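Local coordinates for cellulose-binding protein (Saccharophagus degradans, PDB 2X32) that binds a long polyisoprenoid diphosphate inside a YceI-like beta-barrel domain and is implicated in plant cell wall breakdown, at residues E98-D103 with L121-L126. Sequence-based numbering, arbitrary orientation. Where two conformers were deposited one is given.
Sequences EDMLVD and LNVQRL
With chi1 of Asp99 at 86° in the conformer described, one of two, its CG sits between the backbone N and the carbonyl carbon, while Asn122 swings CG away from its backbone N (chi1 -172°), and the carboxylate and amide meet diagonally across the open end of a beta hairpin. The hairpin pairs strands 99-109 and 115-125 in the antiparallel sheet of the YceI-like fold, which curls round the isoprenoid chain. In that conformer Asn122 ND2 gives a bent bond to Asp99 OD2 (3.0 Å), reaching the lone pair that faces away from the other carboxylate oxygen. The two planes then lie 25° apart, and OD2 stands somewhat out of the amide plane. ND2 also donates to Gln136 OE1 on strand 130-142, so one amide ties the hairpin to the next strand. Leu101 CD2 packs 4.0 Å from Asn122 ND2.

Val102, Met100, Leu121 and Val123 occupy the other face. Both Leu121 and Val123 touch the bound octaprenyl diphosphate. Val102 CG2 meets Val123 CG2 at 3.8 Å on a diagonal, and in one of its two conformers Met100 lies beside Val123, pointing the same way, with Met100 CG 4.1 Å from Val123 CB.

Reciprocal backbone bonds join Met100 with Val123 and Val102 with Leu121. Beyond the ladder's end, Gln124 sends NE2 to Gly97 O and Arg125 carries NE to Leu94 O. Gln124 CG lies 3.4 Å from Glu98 O, and that same Glu98 O accepts Arg125 N at 3.0 Å.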
loop_
_atom_site.group_PDB
_atom_site.type_symbol
_atom_site.label_atom_id
_atom_site.label_comp_id
_atom_site.label_asym_id
_atom_site.label_seq_id
_atom_site.Cartn_x
_atom_site.Cartn_y
_atom_site.Cartn_z
ATOM N N GLU A 98 -0.614 10.347 21.522
ATOM C CA GLU A 98 0.300 11.276 20.848
ATOM C C GLU A 98 0.599 10.768 19.427
ATOM O O GLU A 98 0.710 9.563 19.196
ATOM C CB GLU A 98 1.610 11.376 21.652
ATOM C CG GLU A 98 2.676 12.408 21.138
ATOM C CD GLU A 98 4.008 12.482 21.974
ATOM O OE1 GLU A 98 4.237 11.775 23.006
ATOM O OE2 GLU A 98 4.869 13.317 21.554
ATOM N N ASP A 99 0.800 11.698 18.499
ATOM C CA ASP A 99 1.263 11.392 17.156
ATOM C C ASP A 99 2.623 12.001 16.879
ATOM O O ASP A 99 3.113 12.859 17.626
ATOM C CB ASP A 99 0.289 11.937 16.136
ATOM C CG ASP A 99 0.565 13.393 15.789
ATOM O OD1 ASP A 99 0.788 14.281 16.677
ATOM O OD2 ASP A 99 0.549 13.653 14.629
ATOM N N MET A 100 3.229 11.549 15.811
ATOM C CA MET A 100 4.418 12.174 15.272
ATOM C C MET A 100 4.402 11.990 13.775
ATOM O O MET A 100 3.808 11.027 13.250
ATOM C CB MET A 100 5.687 11.591 15.872
ATOM C CG MET A 100 5.836 10.108 15.636
ATOM S SD MET A 100 7.232 9.516 16.576
ATOM C CE MET A 100 7.359 7.861 15.854
ATOM N N LEU A 101 5.039 12.911 13.084
ATOM C CA LEU A 101 5.293 12.818 11.644
ATOM C C LEU A 101 6.657 12.178 11.430
ATOM O O LEU A 101 7.661 12.591 12.079
ATOM C CB LEU A 101 5.288 14.210 11.020
ATOM C CG LEU A 101 4.036 14.990 11.178
ATOM C CD1 LEU A 101 4.212 16.445 10.537
ATOM C CD2 LEU A 101 2.881 14.223 10.563
ATOM N N VAL A 102 6.741 11.253 10.489
ATOM C CA VAL A 102 8.010 10.581 10.167
ATOM C C VAL A 102 8.227 10.707 8.677
ATOM O O VAL A 102 7.387 10.286 7.909
ATOM C CB VAL A 102 7.964 9.069 10.576
ATOM C CG1 VAL A 102 9.337 8.366 10.415
ATOM C CG2 VAL A 102 7.493 8.888 12.022
ATOM N N ASP A 103 9.320 11.321 8.257
ATOM C CA ASP A 103 9.701 11.426 6.847
ATOM C C ASP A 103 10.478 10.156 6.508
ATOM O O ASP A 103 11.523 9.905 7.132
ATOM C CB ASP A 103 10.579 12.643 6.676
ATOM C CG ASP A 103 9.833 13.954 6.943
ATOM O OD1 ASP A 103 8.664 14.029 6.541
ATOM O OD2 ASP A 103 10.468 14.854 7.524
ATOM N N LEU A 121 4.723 9.894 7.006
ATOM C CA LEU A 121 3.758 9.045 7.707
ATOM C C LEU A 121 3.365 9.685 9.012
ATOM O O LEU A 121 4.144 10.412 9.641
ATOM C CB LEU A 121 4.305 7.656 7.979
ATOM C CG LEU A 121 4.815 6.926 6.725
ATOM C CD1 LEU A 121 5.371 5.505 7.126
ATOM C CD2 LEU A 121 3.764 6.787 5.619
ATOM N N ASN A 122 2.098 9.449 9.383
ATOM C CA ASN A 122 1.578 9.795 10.666
ATOM C C ASN A 122 1.576 8.529 11.516
ATOM O O ASN A 122 1.047 7.497 11.092
ATOM C CB ASN A 122 0.161 10.364 10.562
ATOM C CG ASN A 122 -0.317 10.902 11.873
ATOM O OD1 ASN A 122 -0.746 10.125 12.768
ATOM N ND2 ASN A 122 -0.225 12.252 12.055
ATOM N N VAL A 123 2.238 8.597 12.666
ATOM C CA VAL A 123 2.278 7.504 13.602
ATOM C C VAL A 123 1.646 7.963 14.905
ATOM O O VAL A 123 2.092 8.953 15.493
ATOM C CB VAL A 123 3.713 7.044 13.871
ATOM C CG1 VAL A 123 3.731 5.850 14.932
ATOM C CG2 VAL A 123 4.429 6.673 12.552
ATOM N N GLN A 124 0.623 7.267 15.346
ATOM C CA GLN A 124 -0.063 7.628 16.585
ATOM C C GLN A 124 -0.128 6.425 17.500
ATOM O O GLN A 124 -0.485 5.306 17.057
ATOM C CB GLN A 124 -1.464 8.148 16.300
ATOM C CG GLN A 124 -2.150 8.674 17.576
ATOM C CD GLN A 124 -3.578 9.190 17.339
ATOM O OE1 GLN A 124 -4.305 8.732 16.450
ATOM N NE2 GLN A 124 -3.969 10.104 18.185
ATOM N N ARG A 125 0.210 6.632 18.775
ATOM C CA ARG A 125 0.076 5.570 19.761
ATOM C C ARG A 125 -1.368 5.492 20.257
ATOM O O ARG A 125 -1.958 6.492 20.678
ATOM C CB ARG A 125 1.012 5.752 20.963
ATOM C CG ARG A 125 0.827 4.640 21.967
ATOM C CD ARG A 125 1.774 4.706 23.136
ATOM N NE ARG A 125 3.144 4.374 22.715
ATOM C CZ ARG A 125 3.570 3.149 22.435
ATOM N NH1 ARG A 125 2.783 2.074 22.554
ATOM N NH2 ARG A 125 4.813 2.981 21.994
ATOM N N LEU A 126 -1.950 4.300 20.206
ATOM C CA LEU A 126 -3.284 4.091 20.685
ATOM C C LEU A 126 -3.399 3.477 22.051
ATOM O O LEU A 126 -4.397 3.676 22.755
ATOM C CB LEU A 126 -4.056 3.236 19.673
ATOM C CG LEU A 126 -4.149 3.743 18.251
ATOM C CD1 LEU A 126 -5.012 2.788 17.439
ATOM C CD2 LEU A 126 -4.734 5.128 18.174
#